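PDB 4WGJ: BepC protein from Bartonella tribocorum, which probably transfers AMP from ATP to threonine or tyrosine side chains of target proteins, the chain here being the Fic-domain portion of a longer translocated effector. Local coordinates for residues 56-61 / 119-124; 148-153 / 161-166; 46-51 / 63-68. One frame throughout, in Å; residues are numbered along the deposited sequence.

Contact 1: 56-61 / 119-124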
loop_
_atom_site.group_PDB
_atom_site.type_symbol
_atom_site.label_atom_id
_atom_site.label_comp_id
_atom_site.label_asym_id
_atom_site.label_seq_id
_atom_site.Cartn_x
_atom_site.Cartn_y
_atom_site.Cartn_z
ATOM N N ASN A 56 11.813 -10.429 -8.229
ATOM C CA ASN A 56 11.823 -10.157 -6.802
ATOM C C ASN A 56 10.670 -9.269 -6.376
ATOM O O ASN A 56 10.436 -8.216 -6.968
ATOM C CB ASN A 56 13.141 -9.502 -6.394
ATOM C CG ASN A 56 14.339 -10.319 -6.792
ATOM O OD1 ASN A 56 15.126 -9.909 -7.638
ATOM N ND2 ASN A 56 14.458 -11.503 -6.219
ATOM N N PHE A 57 9.962 -9.708 -5.336
ATOM C CA PHE A 57 8.913 -8.924 -4.715
ATOM C C PHE A 57 9.518 -8.121 -3.588
ATOM O O PHE A 57 9.541 -8.562 -2.442
ATOM C CB PHE A 57 7.788 -9.830 -4.204
ATOM C CG PHE A 57 6.858 -10.288 -5.287
ATOM C CD1 PHE A 57 7.173 -11.389 -6.078
ATOM C CD2 PHE A 57 5.686 -9.586 -5.541
ATOM C CE1 PHE A 57 6.313 -11.804 -7.088
ATOM C CE2 PHE A 57 4.825 -9.988 -6.547
ATOM C CZ PHE A 57 5.139 -11.091 -7.325
ATOM N N ASP A 58 10.032 -6.946 -3.927
ATOM C CA ASP A 58 10.815 -6.169 -2.976
ATOM C C ASP A 58 10.340 -4.729 -2.895
ATOM O O ASP A 58 9.309 -4.373 -3.472
ATOM C CB ASP A 58 12.301 -6.228 -3.350
ATOM C CG ASP A 58 12.573 -5.793 -4.790
ATOM O OD1 ASP A 58 11.691 -5.194 -5.436
ATOM O OD2 ASP A 58 13.696 -6.043 -5.271
ATOM N N ALA A 59 11.081 -3.900 -2.167
ATOM C CA ALA A 59 10.665 -2.512 -1.952
ATOM C C ALA A 59 10.571 -1.767 -3.282
ATOM O O ALA A 59 9.661 -0.972 -3.496
ATOM C CB ALA A 59 11.638 -1.798 -1.006
ATOM N N ALA A 60 11.513 -2.041 -4.180
ATOM C CA ALA A 60 11.508 -1.411 -5.489
ATOM C C ALA A 60 10.245 -1.772 -6.264
ATOM O O ALA A 60 9.691 -0.931 -6.968
ATOM C CB ALA A 60 12.756 -1.810 -6.286
ATOM N N TYR A 61 9.804 -3.023 -6.156
ATOM C CA TYR A 61 8.578 -3.445 -6.839
ATOM C C TYR A 61 7.352 -2.724 -6.271
ATOM O O TYR A 61 6.467 -2.295 -7.019
ATOM C CB TYR A 61 8.380 -4.964 -6.738
ATOM C CG TYR A 61 7.215 -5.476 -7.566
ATOM C CD1 TYR A 61 7.203 -5.326 -8.957
ATOM C CD2 TYR A 61 6.142 -6.133 -6.969
ATOM C CE1 TYR A 61 6.145 -5.795 -9.724
ATOM C CE2 TYR A 61 5.085 -6.599 -7.724
ATOM C CZ TYR A 61 5.093 -6.432 -9.100
ATOM O OH TYR A 61 4.038 -6.901 -9.852
ATOM N N GLN A 119 13.083 -6.401 5.877
ATOM C CA GLN A 119 12.770 -7.644 6.579
ATOM C C GLN A 119 11.718 -8.439 5.803
ATOM O O GLN A 119 11.780 -9.667 5.732
ATOM C CB GLN A 119 12.284 -7.356 8.001
ATOM C CG GLN A 119 11.879 -8.601 8.785
ATOM C CD GLN A 119 12.962 -9.674 8.787
ATOM O OE1 GLN A 119 14.125 -9.402 9.100
ATOM N NE2 GLN A 119 12.584 -10.901 8.429
ATOM N N LEU A 120 10.761 -7.732 5.213
ATOM C CA LEU A 120 9.745 -8.381 4.387
ATOM C C LEU A 120 10.385 -8.976 3.130
ATOM O O LEU A 120 10.026 -10.071 2.706
ATOM C CB LEU A 120 8.645 -7.394 4.012
ATOM C CG LEU A 120 7.575 -7.976 3.082
ATOM C CD1 LEU A 120 6.945 -9.222 3.694
ATOM C CD2 LEU A 120 6.515 -6.932 2.774
ATOM N N GLU A 121 11.328 -8.252 2.536
ATOM C CA GLU A 121 12.040 -8.762 1.361
ATOM C C GLU A 121 12.717 -10.086 1.662
ATOM O O GLU A 121 12.674 -11.014 0.855
ATOM C CB GLU A 121 13.096 -7.771 0.884
ATOM C CG GLU A 121 12.534 -6.525 0.277
ATOM C CD GLU A 121 13.617 -5.558 -0.144
ATOM O OE1 GLU A 121 14.816 -5.864 0.053
ATOM O OE2 GLU A 121 13.263 -4.490 -0.672
ATOM N N LYS A 122 13.359 -10.159 2.823
ATOM C CA LYS A 122 14.095 -11.359 3.209
ATOM C C LYS A 122 13.145 -12.533 3.406
ATOM O O LYS A 122 13.417 -13.650 2.961
ATOM C CB LYS A 122 14.901 -11.113 4.485
ATOM N N THR A 123 12.033 -12.273 4.080
ATOM C CA THR A 123 11.019 -13.293 4.295
ATOM C C THR A 123 10.465 -13.839 2.978
ATOM O O THR A 123 10.334 -15.053 2.818
ATOM C CB THR A 123 9.866 -12.752 5.149
ATOM O OG1 THR A 123 10.370 -12.410 6.444
ATOM C CG2 THR A 123 8.769 -13.799 5.299
ATOM N N LEU A 124 10.146 -12.957 2.036
ATOM C CA LEU A 124 9.602 -13.408 0.754
ATOM C C LEU A 124 10.626 -14.216 -0.027
ATOM O O LEU A 124 10.298 -15.228 -0.652
ATOM C CB LEU A 124 9.125 -12.221 -0.081
ATOM C CG LEU A 124 7.799 -11.656 0.411
ATOM C CD1 LEU A 124 7.529 -10.298 -0.231
ATOM C CD2 LEU A 124 6.660 -12.656 0.121
HETATM O O HOH W 1 12.068 -10.302 -1.962
HETATM O O HOH W 2 14.162 -3.174 -3.379
#
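The flat group that matters here is the Glu121 carboxylate, which has Asp58 CB over one face, 3.3 Å from OE2, and the start of helix 59-70 at its OE2 end. Ala59 N donates to Glu121 OE2 at 2.7 Å in a nearly straight bond (163° at the hydrogen), arriving on the anti side and 22° out of the carboxylate plane. The CB of Ala59 lies beside the same oxygen. Glu121 gets there by reaching straight out: its chain is extended beyond CG, and the acid spans the gap between the two backbones.

The second carboxylate, that of Asp58, turns back onto its own helix. Its CG sits between the backbone N and the carbonyl carbon (chi1 55°), which lets OD1 accept from Tyr61 N at 3.0 Å as an N-cap, nearly along the C-O axis. Water 2 accepts from Ala60 N and donates to Glu121 OE2. On the other flank the apolar pair is Leu124 CD1 on Phe57 CB, 4.0 Å apart; CD1 also lies against the Phe57 carbonyl oxygen, while the Phe57 ring leads away to pack on Leu170 and Ala173 of helix 159-174. Water 1 donates to both Phe57 O and Glu121 O, tying the two backbones together.

The first three amides of helix 59-70 are therefore met by Glu121, a water and Asp58 in turn. The two acids come within 4.9 Å (Asp58 OD2 to Glu121 OE2), a like-charge proximity that the partial positive charge of the helix start would be expected to offset.

Contact 2: 148-153 / 161-166. With ANP (phosphoaminophosphonic acid-adenylate ester), chain B; GLY (glycine), chain D.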
loop_
_atom_site.group_PDB
_atom_site.type_symbol
_atom_site.label_atom_id
_atom_site.label_comp_id
_atom_site.label_asym_id
_atom_site.label_seq_id
_atom_site.Cartn_x
_atom_site.Cartn_y
_atom_site.Cartn_z
ATOM N N ALA A 148 2.461 -6.827 7.226
ATOM C CA ALA A 148 3.782 -6.194 7.247
ATOM C C ALA A 148 3.792 -4.961 6.343
ATOM O O ALA A 148 4.324 -3.917 6.719
ATOM C CB ALA A 148 4.869 -7.168 6.823
ATOM N N LEU A 149 3.222 -5.085 5.147
ATOM C CA LEU A 149 3.109 -3.940 4.248
ATOM C C LEU A 149 2.306 -2.812 4.873
ATOM O O LEU A 149 2.663 -1.634 4.754
ATOM C CB LEU A 149 2.454 -4.357 2.926
ATOM C CG LEU A 149 3.323 -5.224 2.007
ATOM C CD1 LEU A 149 2.466 -5.824 0.892
ATOM C CD2 LEU A 149 4.472 -4.412 1.401
ATOM N N GLU A 150 1.204 -3.177 5.520
ATOM C CA GLU A 150 0.280 -2.195 6.085
ATOM C C GLU A 150 0.960 -1.442 7.228
ATOM O O GLU A 150 0.785 -0.226 7.374
ATOM C CB GLU A 150 -1.016 -2.874 6.562
ATOM C CG GLU A 150 -2.021 -3.146 5.434
ATOM C CD GLU A 150 -2.592 -1.870 4.826
ATOM O OE1 GLU A 150 -3.096 -1.015 5.591
ATOM O OE2 GLU A 150 -2.531 -1.713 3.588
ATOM N N HIS A 151 1.752 -2.141 8.025
ATOM C CA HIS A 151 2.411 -1.444 9.140
ATOM C C HIS A 151 3.515 -0.530 8.599
ATOM O O HIS A 151 3.718 0.568 9.109
ATOM C CB HIS A 151 2.999 -2.414 10.163
ATOM C CG HIS A 151 3.628 -1.727 11.344
ATOM N ND1 HIS A 151 4.966 -1.391 11.391
ATOM C CD2 HIS A 151 3.093 -1.295 12.513
ATOM C CE1 HIS A 151 5.231 -0.793 12.541
ATOM N NE2 HIS A 151 4.112 -0.720 13.240
ATOM N N ALA A 152 4.224 -0.986 7.570
ATOM C CA ALA A 152 5.291 -0.165 6.987
ATOM C C ALA A 152 4.742 1.151 6.416
ATOM O O ALA A 152 5.334 2.216 6.631
ATOM C CB ALA A 152 6.034 -0.937 5.909
ATOM N N HIS A 153 3.620 1.064 5.699
ATOM C CA HIS A 153 2.874 2.245 5.233
ATOM C C HIS A 153 3.835 3.221 4.567
ATOM O O HIS A 153 3.958 4.365 5.001
ATOM C CB HIS A 153 2.163 2.901 6.434
ATOM C CG HIS A 153 1.100 3.903 6.079
ATOM N ND1 HIS A 153 -0.198 3.542 5.781
ATOM C CD2 HIS A 153 1.127 5.260 6.048
ATOM C CE1 HIS A 153 -0.919 4.629 5.566
ATOM N NE2 HIS A 153 -0.137 5.685 5.713
ATOM N N ARG A 161 -4.057 0.895 -1.637
ATOM C CA ARG A 161 -4.181 0.461 -3.023
ATOM C C ARG A 161 -2.885 -0.171 -3.536
ATOM O O ARG A 161 -2.920 -1.198 -4.219
ATOM C CB ARG A 161 -4.630 1.632 -3.891
ATOM C CG ARG A 161 -6.138 1.899 -3.711
ATOM C CD ARG A 161 -6.603 3.260 -4.222
ATOM N NE ARG A 161 -6.190 4.340 -3.330
ATOM C CZ ARG A 161 -6.469 5.621 -3.541
ATOM N NH1 ARG A 161 -7.159 5.975 -4.622
ATOM N NH2 ARG A 161 -6.045 6.546 -2.682
ATOM N N ALA A 162 -1.736 0.396 -3.191
ATOM C CA ALA A 162 -0.496 -0.221 -3.644
ATOM C C ALA A 162 -0.278 -1.589 -2.991
ATOM O O ALA A 162 0.138 -2.548 -3.649
ATOM C CB ALA A 162 0.689 0.690 -3.374
ATOM N N ASN A 163 -0.548 -1.678 -1.691
ATOM C CA ASN A 163 -0.361 -2.923 -0.961
ATOM C C ASN A 163 -1.293 -4.025 -1.471
ATOM O O ASN A 163 -0.906 -5.196 -1.575
ATOM C CB ASN A 163 -0.609 -2.700 0.533
ATOM C CG ASN A 163 0.493 -1.913 1.205
ATOM O OD1 ASN A 163 1.586 -1.766 0.660
ATOM N ND2 ASN A 163 0.215 -1.416 2.418
ATOM N N ARG A 164 -2.543 -3.665 -1.746
ATOM C CA ARG A 164 -3.483 -4.660 -2.265
ATOM C C ARG A 164 -3.041 -5.166 -3.644
ATOM O O ARG A 164 -3.100 -6.369 -3.916
ATOM C CB ARG A 164 -4.901 -4.088 -2.299
ATOM C CG ARG A 164 -5.402 -3.825 -0.874
ATOM C CD ARG A 164 -6.900 -3.636 -0.771
ATOM N NE ARG A 164 -7.373 -2.454 -1.468
ATOM C CZ ARG A 164 -7.409 -1.226 -0.943
ATOM N NH1 ARG A 164 -6.985 -1.004 0.303
ATOM N NH2 ARG A 164 -7.876 -0.221 -1.674
ATOM N N MET A 165 -2.560 -4.275 -4.501
ATOM C CA MET A 165 -2.054 -4.730 -5.796
ATOM C C MET A 165 -0.811 -5.618 -5.636
ATOM O O MET A 165 -0.652 -6.615 -6.341
ATOM C CB MET A 165 -1.744 -3.533 -6.705
ATOM C CG MET A 165 -1.154 -3.926 -8.048
ATOM S SD MET A 165 -2.290 -4.941 -9.047
ATOM C CE MET A 165 -3.637 -3.792 -9.262
ATOM N N PHE A 166 0.076 -5.254 -4.709
ATOM C CA PHE A 166 1.221 -6.110 -4.405
ATOM C C PHE A 166 0.753 -7.543 -4.110
ATOM O O PHE A 166 1.349 -8.519 -4.577
ATOM C CB PHE A 166 1.991 -5.527 -3.219
ATOM C CG PHE A 166 3.307 -6.210 -2.911
ATOM C CD1 PHE A 166 3.348 -7.382 -2.161
ATOM C CD2 PHE A 166 4.508 -5.622 -3.289
ATOM C CE1 PHE A 166 4.558 -7.978 -1.834
ATOM C CE2 PHE A 166 5.727 -6.213 -2.972
ATOM C CZ PHE A 166 5.758 -7.388 -2.236
HETATM P PG ANP B . -7.664 3.032 0.566
HETATM O O1G ANP B . -8.089 2.699 -0.914
HETATM O O2G ANP B . -8.919 3.327 1.340
HETATM O O3G ANP B . -6.938 1.776 1.170
HETATM P PB ANP B . -5.122 4.551 0.206
HETATM O O1B ANP B . -4.891 3.596 -0.920
HETATM O O2B ANP B . -4.803 6.023 -0.188
HETATM N N3B ANP B . -6.734 4.469 0.694
HETATM P PA ANP B . -3.822 5.110 2.635
HETATM O O1A ANP B . -4.930 6.044 2.972
HETATM O O2A ANP B . -2.433 5.726 2.529
HETATM O O3A ANP B . -4.128 4.192 1.370
HETATM O "O5'" ANP B . -3.804 3.966 3.736
HETATM C "C5'" ANP B . -5.036 3.260 4.021
HETATM C "C4'" ANP B . -4.760 1.973 4.757
HETATM O "O4'" ANP B . -4.608 2.244 6.175
HETATM C "C3'" ANP B . -5.886 0.939 4.632
HETATM O "O3'" ANP B . -5.392 -0.380 4.420
HETATM C "C2'" ANP B . -6.615 1.070 5.972
HETATM O "O2'" ANP B . -7.315 -0.112 6.344
HETATM C "C1'" ANP B . -5.441 1.360 6.901
HETATM N N9 ANP B . -5.840 1.979 8.163
HETATM C C8 ANP B . -6.825 2.916 8.350
HETATM N N7 ANP B . -6.987 3.278 9.600
HETATM C C5 ANP B . -6.046 2.526 10.287
HETATM C C6 ANP B . -5.709 2.438 11.653
HETATM N N6 ANP B . -6.305 3.155 12.609
HETATM N N1 ANP B . -4.723 1.583 12.005
HETATM C C2 ANP B . -4.128 0.861 11.052
HETATM N N3 ANP B . -4.361 0.857 9.737
HETATM C C4 ANP B . -5.335 1.716 9.417
HETATM N N GLY D . -11.073 -0.106 0.720
HETATM C CA GLY D . -11.719 -0.946 -0.273
HETATM C C GLY D . -11.081 -2.319 -0.353
HETATM O O GLY D . -11.469 -3.172 -1.153
HETATM O OXT GLY D . -10.149 -2.611 0.394
HETATM O O HOH W 3 -5.594 -1.891 2.468
#
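This is the core of the Fic fold. The signature motif runs from His153 to Arg164, from the end of helix 135-152 through a loop into the start of helix 159-174; the two helices are antiparallel, and Glu150 and Asn163 join them next to the ribose of the nucleotide. The axes of 148-152 and 161-166 approach to 10.0 Å at 159°. Asn163 ND2 donates to Glu150 OE2 at 3.0 Å along an almost perfectly straight path (176°). The oxygen lies in the amide plane but is approached from above its own carboxylate, the two planes standing 88° apart.

Glu150 is bent at chi2, which turns the carboxylate toward the ribose: OE1 accepts from O3' of the bound ATP analogue at 2.7 Å, while Asn163 holds the other oxygen. Water 3 donates to Glu150 OE2, accepts from Arg164 NH1 and also touches O3'. Leu149 CB sets a nonpolar carbon beside the polar Asn163 OD1. The apolar pair is Leu149 CD1 on Phe166 CD1, met obliquely at 3.5 Å.

Helix 159-174 supplies part of the phosphate grip, alongside Lys157 and Gly158 of the loop. Arg161 NE and NH2 take the beta-phosphate oxygens O1B and O2B, with Arg161 N adding a second bond to O1B. Arg164 binds the gamma-phosphate edge-on, NH1 to O3G at 2.9 Å and NH2 to O1G, while a bound glycine lays its OXT 3.2 Å above the centre of the guanidinium. These two motif arginines gathered round the phosphates are characteristic of the Fic nucleotide site.

Contact 3: 46-51 / 63-68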
loop_
_atom_site.group_PDB
_atom_site.type_symbol
_atom_site.label_atom_id
_atom_site.label_comp_id
_atom_site.label_asym_id
_atom_site.label_seq_id
_atom_site.Cartn_x
_atom_site.Cartn_y
_atom_site.Cartn_z
ATOM N N VAL A 46 -6.155 -1.948 -13.812
ATOM C CA VAL A 46 -6.519 -2.904 -14.858
ATOM C C VAL A 46 -5.278 -3.237 -15.688
ATOM O O VAL A 46 -4.985 -4.403 -15.921
ATOM C CB VAL A 46 -7.648 -2.362 -15.764
ATOM C CG1 VAL A 46 -7.931 -3.318 -16.916
ATOM C CG2 VAL A 46 -8.909 -2.127 -14.946
ATOM N N ASN A 47 -4.545 -2.208 -16.106
ATOM C CA ASN A 47 -3.317 -2.392 -16.880
ATOM C C ASN A 47 -2.226 -3.140 -16.123
ATOM O O ASN A 47 -1.537 -3.999 -16.676
ATOM C CB ASN A 47 -2.755 -1.039 -17.316
ATOM C CG ASN A 47 -3.640 -0.336 -18.319
ATOM O OD1 ASN A 47 -4.322 -0.978 -19.117
ATOM N ND2 ASN A 47 -3.633 0.993 -18.282
ATOM N N PHE A 48 -2.037 -2.793 -14.858
ATOM C CA PHE A 48 -0.931 -3.396 -14.136
ATOM C C PHE A 48 -1.172 -4.891 -13.877
ATOM O O PHE A 48 -0.223 -5.658 -13.751
ATOM C CB PHE A 48 -0.648 -2.663 -12.819
ATOM C CG PHE A 48 0.740 -2.915 -12.313
ATOM C CD1 PHE A 48 1.821 -2.228 -12.855
ATOM C CD2 PHE A 48 0.981 -3.895 -11.361
ATOM C CE1 PHE A 48 3.116 -2.487 -12.417
ATOM C CE2 PHE A 48 2.255 -4.163 -10.924
ATOM C CZ PHE A 48 3.335 -3.464 -11.450
ATOM N N ARG A 49 -2.432 -5.315 -13.823
ATOM C CA ARG A 49 -2.729 -6.730 -13.616
ATOM C C ARG A 49 -2.175 -7.632 -14.719
ATOM O O ARG A 49 -1.968 -8.826 -14.500
ATOM C CB ARG A 49 -4.235 -6.946 -13.494
ATOM C CG ARG A 49 -4.747 -6.486 -12.155
ATOM C CD ARG A 49 -6.206 -6.834 -11.899
ATOM N NE ARG A 49 -6.580 -6.222 -10.630
ATOM C CZ ARG A 49 -7.288 -5.106 -10.499
ATOM N NH1 ARG A 49 -7.779 -4.479 -11.566
ATOM N NH2 ARG A 49 -7.532 -4.632 -9.284
ATOM N N HIS A 50 -1.923 -7.053 -15.889
ATOM C CA HIS A 50 -1.425 -7.807 -17.034
ATOM C C HIS A 50 0.104 -7.934 -17.048
ATOM O O HIS A 50 0.650 -8.753 -17.790
ATOM C CB HIS A 50 -1.888 -7.149 -18.339
ATOM C CG HIS A 50 -3.368 -7.202 -18.553
ATOM N ND1 HIS A 50 -4.106 -8.353 -18.380
ATOM C CD2 HIS A 50 -4.247 -6.246 -18.940
ATOM C CE1 HIS A 50 -5.376 -8.103 -18.645
ATOM N NE2 HIS A 50 -5.488 -6.833 -18.987
ATOM N N GLU A 51 0.795 -7.124 -16.250
ATOM C CA GLU A 51 2.255 -7.213 -16.178
ATOM C C GLU A 51 2.696 -8.585 -15.681
ATOM O O GLU A 51 2.079 -9.157 -14.782
ATOM C CB GLU A 51 2.831 -6.128 -15.267
ATOM C CG GLU A 51 2.798 -4.709 -15.841
ATOM C CD GLU A 51 4.012 -4.412 -16.715
ATOM O OE1 GLU A 51 5.045 -5.107 -16.564
ATOM O OE2 GLU A 51 3.936 -3.486 -17.550
ATOM N N SER A 63 7.301 0.218 -4.974
ATOM C CA SER A 63 7.367 1.582 -5.500
ATOM C C SER A 63 6.950 1.641 -6.962
ATOM O O SER A 63 6.323 2.602 -7.382
ATOM C CB SER A 63 8.766 2.168 -5.322
ATOM O OG SER A 63 8.949 2.527 -3.952
ATOM N N LEU A 64 7.276 0.605 -7.729
ATOM C CA LEU A 64 6.845 0.552 -9.140
ATOM C C LEU A 64 5.320 0.476 -9.215
ATOM O O LEU A 64 4.672 1.132 -10.045
ATOM C CB LEU A 64 7.464 -0.650 -9.852
ATOM C CG LEU A 64 6.824 -1.000 -11.207
ATOM C CD1 LEU A 64 7.073 0.102 -12.227
ATOM C CD2 LEU A 64 7.338 -2.356 -11.713
ATOM N N ILE A 65 4.746 -0.337 -8.338
ATOM C CA ILE A 65 3.293 -0.416 -8.241
ATOM C C ILE A 65 2.719 0.955 -7.893
ATOM O O ILE A 65 1.769 1.428 -8.542
ATOM C CB ILE A 65 2.862 -1.448 -7.199
ATOM C CG1 ILE A 65 3.093 -2.853 -7.760
ATOM C CG2 ILE A 65 1.384 -1.251 -6.829
ATOM C CD1 ILE A 65 2.935 -3.958 -6.716
ATOM N N HIS A 66 3.314 1.611 -6.898
ATOM C CA HIS A 66 2.765 2.885 -6.460
ATOM C C HIS A 66 2.867 3.917 -7.593
ATOM O O HIS A 66 1.905 4.653 -7.856
ATOM C CB HIS A 66 3.474 3.374 -5.186
ATOM C CG HIS A 66 2.803 4.547 -4.540
ATOM N ND1 HIS A 66 3.137 5.848 -4.842
ATOM C CD2 HIS A 66 1.813 4.617 -3.616
ATOM C CE1 HIS A 66 2.390 6.671 -4.124
ATOM N NE2 HIS A 66 1.574 5.948 -3.375
ATOM N N TRP A 67 4.006 3.949 -8.288
ATOM C CA TRP A 67 4.155 4.875 -9.408
ATOM C C TRP A 67 3.106 4.573 -10.474
ATOM O O TRP A 67 2.435 5.474 -10.997
ATOM C CB TRP A 67 5.562 4.802 -10.030
ATOM C CG TRP A 67 5.722 5.821 -11.131
ATOM C CD1 TRP A 67 6.101 7.123 -10.990
ATOM C CD2 TRP A 67 5.444 5.630 -12.521
ATOM N NE1 TRP A 67 6.087 7.757 -12.214
ATOM C CE2 TRP A 67 5.683 6.860 -13.170
ATOM C CE3 TRP A 67 5.032 4.534 -13.286
ATOM C CZ2 TRP A 67 5.535 7.024 -14.540
ATOM C CZ3 TRP A 67 4.878 4.698 -14.648
ATOM C CH2 TRP A 67 5.120 5.934 -15.262
ATOM N N SER A 68 2.967 3.296 -10.801
ATOM C CA SER A 68 2.032 2.898 -11.851
ATOM C C SER A 68 0.589 3.309 -11.539
ATOM O O SER A 68 -0.153 3.760 -12.422
ATOM C CB SER A 68 2.116 1.381 -12.066
ATOM O OG SER A 68 3.419 1.004 -12.486
#
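Phe48 drives its ring against one side of helix 59-70, and the packing is tight where it meets Ile65 and Ser68. Ile65 CG1 lies 3.5 Å from Phe48 CE2, the two side chains crossing at about a right angle. On the CD1/CE1 side of the ring, Ser68 OG comes to 3.5 Å from Phe48 CE1. Ser68 OG and Ile65 CG1 both meet the ring obliquely. The swing of the phenyl explains this reach: with CG anti to the backbone N (chi1 -159°) the ring projects straight across to the helix.

The outer side is looser. There Leu64 CD2 stands at the ring edge, near its plane, and comes no closer than 4.2 Å to Phe48 CZ; Leu64 itself is largely exposed. Glu51, the last residue of the type I turn that begins at Phe48, lays its CG 4.0 Å above one face of the ring, off toward the rim. On the inner side Met165 of helix 159-174 packs on both Phe48 and Ile65.

The Ser68 hydroxyl donates to Leu64 O at 2.7 Å from above the carbonyl plane, on the face opposite to that used by Ser68 N. That hydroxyl is thus spent on its own helix, and no hydrogen bond links the two segments. Their contact rests on dispersion around one aromatic ring, while polar anchoring of the turn includes Lys169, which donates to Phe48 O and Glu51 O, and Gln172, which donates to Arg49 O.

Phe166 of contact 2 is the hub: its CZ lies 3.7 Å from Phe57 CB of contact 1, and its CA lies 3.6 Å from Ile65 CD1 of contact 3. Contacts 1 and 3 share helix 59-70, one at its capped start and the other farther along, and meet where Tyr61 OH comes 3.4 Å from Phe48 CE2. Centre to centre, contact 2 lies about 12 Å from contact 1 and about 14 Å from contact 3, which are about 16 Å apart. Contacts 1 and 3 pack on helix 159-174, through Phe57 and through Phe48 and Ile65, while contact 2 carries that helix's bonds to the nucleotide, about 10 Å from the Ile65 side chain.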